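MAR1 Ribonuclease (Caenorhabditis elegans, PDB 2B34) is probably a hydrolase of the isochorismatase family, possibly acting as a ribonuclease. Local coordinates at residues I30-F33 / P34-I37; C114-Q117 / T118-L122; H145-F148 / K149-Q153. All blocks are in the same frame, centred on the assembly; numbering follows the deposited sequence.

Contact 1. Residues I30-F33 / P34-I37; sequences IKYF and PEII
Glu35 folds back from the first turn of helix 33-49 onto Tyr32, the residue at the N-cap position. Its CB lies 3.6 Å from Tyr32 O. The chain then bends at chi2 (90°), which turns the carboxylate toward Tyr32. Glu35 CD reaches the rim of the ring, 3.8 Å from Tyr32 CD1. The carboxylate divides its two oxygens: Glu35 OE1 rests 3.2 Å from Tyr32 CA, while OE2 sits at the ring edge, 3.5 Å from Tyr32 CD1. OE2 and CD lie near the ring plane, so the acid meets the C-H rim of the tyrosine; the ring and carboxylate planes stand 76° apart. Before the helix, a type II beta turn runs from Ile30 to Phe33, closed by a weak backbone bond. The helix itself starts with Ile36 N bonded to Tyr32 O and Ile37 N bonded to Phe33 O, both 3.0 Å long. Ile36 CD1 packs against Tyr32 CB and lies near the same Tyr32 O. Phe33 swings its ring anti to the backbone N (chi1 -170°), where Ile37 CG1 lies over one face, offset toward the rim and 4.0 Å from the centroid, in a CH-pi contact. Ile109 of strand 103-109 also touches Phe33, and Thr191 touches Tyr32. The chemistry is that of a helix start: carbonyls taken up in the first turn, an apolar Phe33-Ile37 pair, and an acid whose negative charge, lying near the helix N-terminus, would probably interact favourably with the helix dipole.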
loop_
_atom_site.group_PDB
_atom_site.type_symbol
_atom_site.label_atom_id
_atom_site.label_comp_id
_atom_site.label_asym_id
_atom_site.label_seq_id
_atom_site.Cartn_x
_atom_site.Cartn_y
_atom_site.Cartn_z
ATOM N N ILE A 30 16.764 17.273 8.787
ATOM C CA ILE A 30 15.679 16.760 7.944
ATOM C C ILE A 30 16.276 16.020 6.753
ATOM O O ILE A 30 17.113 16.569 6.038
ATOM C CB ILE A 30 14.736 17.908 7.433
ATOM C CG1 ILE A 30 14.037 18.651 8.593
ATOM C CG2 ILE A 30 13.722 17.386 6.410
ATOM C CD1 ILE A 30 12.935 17.866 9.334
ATOM N N LYS A 31 15.853 14.775 6.544
ATOM C CA LYS A 31 16.287 14.007 5.371
ATOM C C LYS A 31 15.878 14.737 4.101
ATOM O O LYS A 31 14.727 15.163 3.973
ATOM C CB LYS A 31 15.700 12.588 5.385
ATOM C CG LYS A 31 16.150 11.727 6.562
ATOM C CD LYS A 31 17.654 11.462 6.533
ATOM C CE LYS A 31 18.088 10.621 7.734
ATOM N NZ LYS A 31 19.413 9.979 7.495
ATOM N N TYR A 32 16.833 14.896 3.184
ATOM C CA TYR A 32 16.631 15.593 1.909
ATOM C C TYR A 32 16.122 17.031 2.063
ATOM O O TYR A 32 15.265 17.480 1.297
ATOM C CB TYR A 32 15.699 14.799 0.976
ATOM C CG TYR A 32 16.069 13.345 0.800
ATOM C CD1 TYR A 32 17.030 12.954 -0.136
ATOM C CD2 TYR A 32 15.455 12.356 1.567
ATOM C CE1 TYR A 32 17.368 11.608 -0.302
ATOM C CE2 TYR A 32 15.785 11.014 1.410
ATOM C CZ TYR A 32 16.740 10.647 0.477
ATOM O OH TYR A 32 17.059 9.317 0.326
ATOM N N PHE A 33 16.653 17.756 3.046
ATOM C CA PHE A 33 16.231 19.141 3.263
ATOM C C PHE A 33 16.448 20.026 2.017
ATOM O O PHE A 33 15.512 20.692 1.568
ATOM C CB PHE A 33 16.887 19.742 4.514
ATOM C CG PHE A 33 16.305 21.069 4.922
ATOM C CD1 PHE A 33 15.109 21.131 5.635
ATOM C CD2 PHE A 33 16.947 22.259 4.587
ATOM C CE1 PHE A 33 14.562 22.360 6.017
ATOM C CE2 PHE A 33 16.406 23.492 4.961
ATOM C CZ PHE A 33 15.213 23.541 5.680
ATOM N N PRO A 34 17.671 20.025 1.445
ATOM C CA PRO A 34 17.899 20.837 0.245
ATOM C C PRO A 34 16.964 20.520 -0.929
ATOM O O PRO A 34 16.515 21.439 -1.621
ATOM C CB PRO A 34 19.355 20.523 -0.108
ATOM C CG PRO A 34 19.981 20.154 1.207
ATOM C CD PRO A 34 18.910 19.337 1.866
ATOM N N GLU A 35 16.680 19.236 -1.145
ATOM C CA GLU A 35 15.797 18.786 -2.232
ATOM C C GLU A 35 14.373 19.305 -2.040
ATOM O O GLU A 35 13.746 19.823 -2.967
ATOM C CB GLU A 35 15.777 17.251 -2.297
ATOM C CG GLU A 35 17.062 16.602 -2.805
ATOM C CD GLU A 35 18.071 16.272 -1.711
ATOM O OE1 GLU A 35 18.073 16.922 -0.648
ATOM O OE2 GLU A 35 18.887 15.354 -1.925
ATOM N N ILE A 36 13.889 19.154 -0.817
ATOM C CA ILE A 36 12.551 19.553 -0.404
ATOM C C ILE A 36 12.337 21.068 -0.510
ATOM O O ILE A 36 11.245 21.519 -0.864
ATOM C CB ILE A 36 12.262 18.999 1.030
ATOM C CG1 ILE A 36 11.410 17.730 0.954
ATOM C CG2 ILE A 36 11.619 20.028 1.942
ATOM C CD1 ILE A 36 12.145 16.514 0.452
ATOM N N ILE A 37 13.386 21.837 -0.224
ATOM C CA ILE A 37 13.366 23.291 -0.407
ATOM C C ILE A 37 13.239 23.645 -1.889
ATOM O O ILE A 37 12.371 24.432 -2.268
ATOM C CB ILE A 37 14.628 23.976 0.202
ATOM C CG1 ILE A 37 14.650 23.845 1.735
ATOM C CG2 ILE A 37 14.756 25.447 -0.273
ATOM C CD1 ILE A 37 13.366 24.278 2.468
#

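Contact 2. Residues C114-Q117 / T118-L122; sequences CVLQ and TTYDL
Thr118 and Thr119 both turn their hydroxyls back onto the preceding turn of helix 114-124. In each, OG1 stands beside the residue's own backbone N (chi1 -60° in Thr118), which aims it at the carbonyl four residues earlier. Thr118 OG1 donates to Cys114 O at 2.7 Å, and Thr119 OG1 donates to Val115 O at the same length. Each of these carbonyls also accepts the ordinary helical N-H, so two bonds grip it, with the hydroxyl and the amide arriving from opposite faces of the carbonyl plane. The Thr118 hydroxyl stands above the carbonyl plane of Cys114. Buried as they are, both hydroxyls thus have a partner within the helix, and Thr118 OG1 is bonded to Met89 N as well. On another side of the helix, Leu116 has CG anti to the backbone N (chi1 -178°), and this with a chi2 of 57° brings CD1 over one face of the Tyr120 ring. Leu116 CD1 lies 3.9 Å from the Tyr120 ring centroid, offset toward the rim, and 3.6 Å from Tyr120 CZ, a CH-pi contact between residues one turn apart. An alanine at Tyr120 is likely to leave Leu116 CD1 without the aromatic face it rests on. Gln117 bends at chi2 and, like Asp121, reaches Arg9 of the third subunit, by a hydrogen bond and a salt bridge respectively. Within the beta-alpha-beta unit of strand 103-109, helix 114-124 and strand 128-137, Val115 and Thr119 touch Leu106 and, between them, Val129, Val131 and Val136; Leu116 and Tyr120 meet helix 141-154, and Cys114 is disulfide-bonded to Cys20 at the end of strand 15-20.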
loop_
_atom_site.group_PDB
_atom_site.type_symbol
_atom_site.label_atom_id
_atom_site.label_comp_id
_atom_site.label_asym_id
_atom_site.label_seq_id
_atom_site.Cartn_x
_atom_site.Cartn_y
_atom_site.Cartn_z
ATOM N N CYS A 114 3.697 18.070 12.061
ATOM C CA CYS A 114 2.933 19.204 11.482
ATOM C C CYS A 114 2.102 18.783 10.287
ATOM O O CYS A 114 0.913 19.075 10.232
ATOM C CB CYS A 114 3.826 20.391 11.052
ATOM S SG CYS A 114 2.950 21.762 10.125
ATOM N N VAL A 115 2.741 18.111 9.333
ATOM C CA VAL A 115 2.105 17.779 8.061
ATOM C C VAL A 115 0.974 16.784 8.285
ATOM O O VAL A 115 -0.106 16.947 7.728
ATOM C CB VAL A 115 3.127 17.247 7.014
ATOM C CG1 VAL A 115 2.442 16.941 5.689
ATOM C CG2 VAL A 115 4.255 18.258 6.799
ATOM N N LEU A 116 1.228 15.770 9.114
ATOM C CA LEU A 116 0.216 14.771 9.455
ATOM C C LEU A 116 -0.944 15.379 10.245
ATOM O O LEU A 116 -2.106 15.160 9.903
ATOM C CB LEU A 116 0.831 13.593 10.224
ATOM C CG LEU A 116 -0.108 12.441 10.617
ATOM C CD1 LEU A 116 -0.800 11.843 9.389
ATOM C CD2 LEU A 116 0.639 11.362 11.400
ATOM N N GLN A 117 -0.628 16.131 11.297
ATOM C CA GLN A 117 -1.658 16.779 12.120
ATOM C C GLN A 117 -2.469 17.797 11.323
ATOM O O GLN A 117 -3.691 17.873 11.472
ATOM C CB GLN A 117 -1.057 17.434 13.370
ATOM C CG GLN A 117 -0.429 16.464 14.384
ATOM C CD GLN A 117 -1.365 15.346 14.822
ATOM O OE1 GLN A 117 -2.567 15.554 15.009
ATOM N NE2 GLN A 117 -0.814 14.154 14.990
ATOM N N THR A 118 -1.790 18.570 10.478
ATOM C CA THR A 118 -2.473 19.501 9.570
ATOM C C THR A 118 -3.409 18.730 8.648
ATOM O O THR A 118 -4.579 19.088 8.513
ATOM C CB THR A 118 -1.474 20.353 8.743
ATOM O OG1 THR A 118 -0.659 21.124 9.629
ATOM C CG2 THR A 118 -2.203 21.299 7.792
ATOM N N THR A 119 -2.879 17.671 8.035
ATOM C CA THR A 119 -3.634 16.784 7.138
ATOM C C THR A 119 -4.930 16.277 7.782
ATOM O O THR A 119 -6.001 16.383 7.182
ATOM C CB THR A 119 -2.750 15.594 6.658
ATOM O OG1 THR A 119 -1.719 16.087 5.792
ATOM C CG2 THR A 119 -3.569 14.543 5.914
ATOM N N TYR A 120 -4.827 15.741 8.999
ATOM C CA TYR A 120 -5.996 15.256 9.744
ATOM C C TYR A 120 -7.019 16.357 10.012
ATOM O O TYR A 120 -8.220 16.158 9.805
ATOM C CB TYR A 120 -5.582 14.642 11.085
ATOM C CG TYR A 120 -4.940 13.272 11.038
ATOM C CD1 TYR A 120 -4.947 12.493 9.871
ATOM C CD2 TYR A 120 -4.351 12.734 12.188
ATOM C CE1 TYR A 120 -4.357 11.224 9.854
ATOM C CE2 TYR A 120 -3.769 11.474 12.180
ATOM C CZ TYR A 120 -3.775 10.723 11.016
ATOM O OH TYR A 120 -3.196 9.471 11.028
ATOM N N ASP A 121 -6.537 17.505 10.484
ATOM C CA ASP A 121 -7.389 18.667 10.744
ATOM C C ASP A 121 -8.102 19.152 9.481
ATOM O O ASP A 121 -9.286 19.483 9.522
ATOM C CB ASP A 121 -6.571 19.812 11.354
ATOM C CG ASP A 121 -6.371 19.664 12.851
ATOM O OD1 ASP A 121 -6.820 18.657 13.442
ATOM O OD2 ASP A 121 -5.764 20.573 13.448
ATOM N N LEU A 122 -7.371 19.193 8.368
ATOM C CA LEU A 122 -7.934 19.588 7.077
ATOM C C LEU A 122 -9.008 18.616 6.605
ATOM O O LEU A 122 -10.079 19.036 6.170
ATOM C CB LEU A 122 -6.834 19.703 6.019
ATOM C CG LEU A 122 -5.865 20.884 6.100
ATOM C CD1 LEU A 122 -4.730 20.696 5.109
ATOM C CD2 LEU A 122 -6.584 22.198 5.852
#

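Contact 3. Residues H145-F148 / K149-Q153; sequences HFAF and KQMEQ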
loop_
_atom_site.group_PDB
_atom_site.type_symbol
_atom_site.label_atom_id
_atom_site.label_comp_id
_atom_site.label_asym_id
_atom_site.label_seq_id
_atom_site.Cartn_x
_atom_site.Cartn_y
_atom_site.Cartn_z
ATOM N N HIS A 145 8.174 7.716 5.925
ATOM C CA HIS A 145 7.557 6.601 5.204
ATOM C C HIS A 145 6.145 6.331 5.709
ATOM O O HIS A 145 5.196 6.270 4.928
ATOM C CB HIS A 145 8.419 5.339 5.344
ATOM C CG HIS A 145 7.988 4.205 4.461
ATOM N ND1 HIS A 145 7.168 3.186 4.903
ATOM C CD2 HIS A 145 8.275 3.920 3.169
ATOM C CE1 HIS A 145 6.962 2.329 3.918
ATOM N NE2 HIS A 145 7.622 2.751 2.854
ATOM N N PHE A 146 6.011 6.186 7.023
ATOM C CA PHE A 146 4.721 5.868 7.607
ATOM C C PHE A 146 3.814 7.078 7.763
ATOM O O PHE A 146 2.606 6.919 7.880
ATOM C CB PHE A 146 4.891 5.086 8.913
ATOM C CG PHE A 146 5.298 3.659 8.688
ATOM C CD1 PHE A 146 4.333 2.679 8.455
ATOM C CD2 PHE A 146 6.644 3.301 8.660
ATOM C CE1 PHE A 146 4.702 1.356 8.215
ATOM C CE2 PHE A 146 7.025 1.979 8.424
ATOM C CZ PHE A 146 6.050 1.004 8.205
ATOM N N ALA A 147 4.396 8.280 7.744
ATOM C CA ALA A 147 3.605 9.508 7.686
ATOM C C ALA A 147 2.707 9.455 6.461
ATOM O O ALA A 147 1.506 9.684 6.567
ATOM C CB ALA A 147 4.494 10.731 7.630
ATOM N N PHE A 148 3.297 9.121 5.314
ATOM C CA PHE A 148 2.565 9.035 4.049
ATOM C C PHE A 148 1.474 7.963 4.114
ATOM O O PHE A 148 0.370 8.166 3.614
ATOM C CB PHE A 148 3.522 8.754 2.881
ATOM C CG PHE A 148 4.518 9.865 2.604
ATOM C CD1 PHE A 148 4.163 11.207 2.747
ATOM C CD2 PHE A 148 5.805 9.559 2.161
ATOM C CE1 PHE A 148 5.082 12.227 2.477
ATOM C CE2 PHE A 148 6.733 10.573 1.883
ATOM C CZ PHE A 148 6.367 11.912 2.040
ATOM N N LYS A 149 1.799 6.832 4.736
ATOM C CA LYS A 149 0.850 5.738 4.941
ATOM C C LYS A 149 -0.361 6.173 5.771
ATOM O O LYS A 149 -1.498 5.898 5.394
ATOM C CB LYS A 149 1.533 4.539 5.606
ATOM C CG LYS A 149 2.695 3.950 4.808
ATOM C CD LYS A 149 2.944 2.485 5.167
ATOM C CE LYS A 149 2.233 1.522 4.202
ATOM N NZ LYS A 149 0.735 1.665 4.175
ATOM N N GLN A 150 -0.107 6.856 6.888
ATOM C CA GLN A 150 -1.175 7.364 7.755
ATOM C C GLN A 150 -2.017 8.412 7.041
ATOM O O GLN A 150 -3.238 8.450 7.199
ATOM C CB GLN A 150 -0.604 7.959 9.043
ATOM C CG GLN A 150 0.146 6.968 9.909
ATOM C CD GLN A 150 0.942 7.634 11.014
ATOM O OE1 GLN A 150 0.389 8.020 12.040
ATOM N NE2 GLN A 150 2.251 7.752 10.816
ATOM N N MET A 151 -1.355 9.267 6.262
ATOM C CA MET A 151 -2.044 10.291 5.486
ATOM C C MET A 151 -3.017 9.671 4.488
ATOM O O MET A 151 -4.171 10.087 4.410
ATOM C CB MET A 151 -1.044 11.200 4.767
ATOM C CG MET A 151 -0.268 12.126 5.683
ATOM S SD MET A 151 1.127 12.869 4.814
ATOM C CE MET A 151 2.205 13.273 6.167
ATOM N N GLU A 152 -2.558 8.668 3.744
ATOM C CA GLU A 152 -3.413 8.023 2.743
ATOM C C GLU A 152 -4.506 7.145 3.359
ATOM O O GLU A 152 -5.582 7.014 2.777
ATOM C CB GLU A 152 -2.592 7.264 1.693
ATOM C CG GLU A 152 -2.299 5.807 2.009
ATOM C CD GLU A 152 -1.487 5.133 0.924
ATOM O OE1 GLU A 152 -1.751 5.394 -0.272
ATOM O OE2 GLU A 152 -0.579 4.346 1.270
ATOM N N GLN A 153 -4.232 6.552 4.523
ATOM C CA GLN A 153 -5.253 5.818 5.282
ATOM C C GLN A 153 -6.426 6.738 5.631
ATOM O O GLN A 153 -7.586 6.325 5.577
ATOM C CB GLN A 153 -4.668 5.207 6.568
ATOM C CG GLN A 153 -3.818 3.946 6.371
ATOM C CD GLN A 153 -3.313 3.359 7.693
ATOM O OE1 GLN A 153 -2.296 3.791 8.241
ATOM N NE2 GLN A 153 -4.025 2.361 8.199
#
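Helix 141-154 connects two strands in a beta-alpha-beta unit of the parallel sheet, and its middle turns hold Gln150 against Phe146. Phe146 O accepts two bonds from Gln150: the backbone N at 2.9 Å and, from the opposite face of the carbonyl plane, the side-chain NE2 at 3.1 Å. NE2 stands well above that plane, while the carbonyl oxygen lies in the amide plane of the glutamine; OE1 is bonded to Thr159 of the third subunit, and together these bonds probably hold the amide's rotation. Lys149 runs side by side with Phe146, its CD 3.6 Å from Phe146 CD1. The bends at chi3 (95°) and chi4 then carry its NZ across the subunit interface, to a salt bridge with Glu152 of the third subunit. On the side turned to the sheet, Phe148 packs against Val131, Val133 and Val136. Met151, its chain extended beyond CG, lies beside Phe148 in a Met-aromatic contact, the sulfur at the ring edge and near its plane, with Met151 SD 4.0 Å from Phe148 CD1. The end of the same methionine packs on Ala147: its CE methyl lies 3.7 Å from Ala147 CB.

In the fold
Contacts 2 and 3 are buried and lie on the neighbouring helices 114-124 and 141-154. They meet directly: Val115 and Leu116 pack on Met151, and Leu116 and Tyr120 on Gln150. Strand 128-137 backs both, and both also meet the third subunit, by polar bonds as well as packing. Contact 1 is only partly buried, at the start of helix 33-49, with its nearest atoms about 9 Å from contact 2 and about 8 Å from contact 3. Its chemistry is that of a turn and helix start, whereas in the other two, side-chain donors join the helical amides on carbonyls that accept two hydrogen bonds.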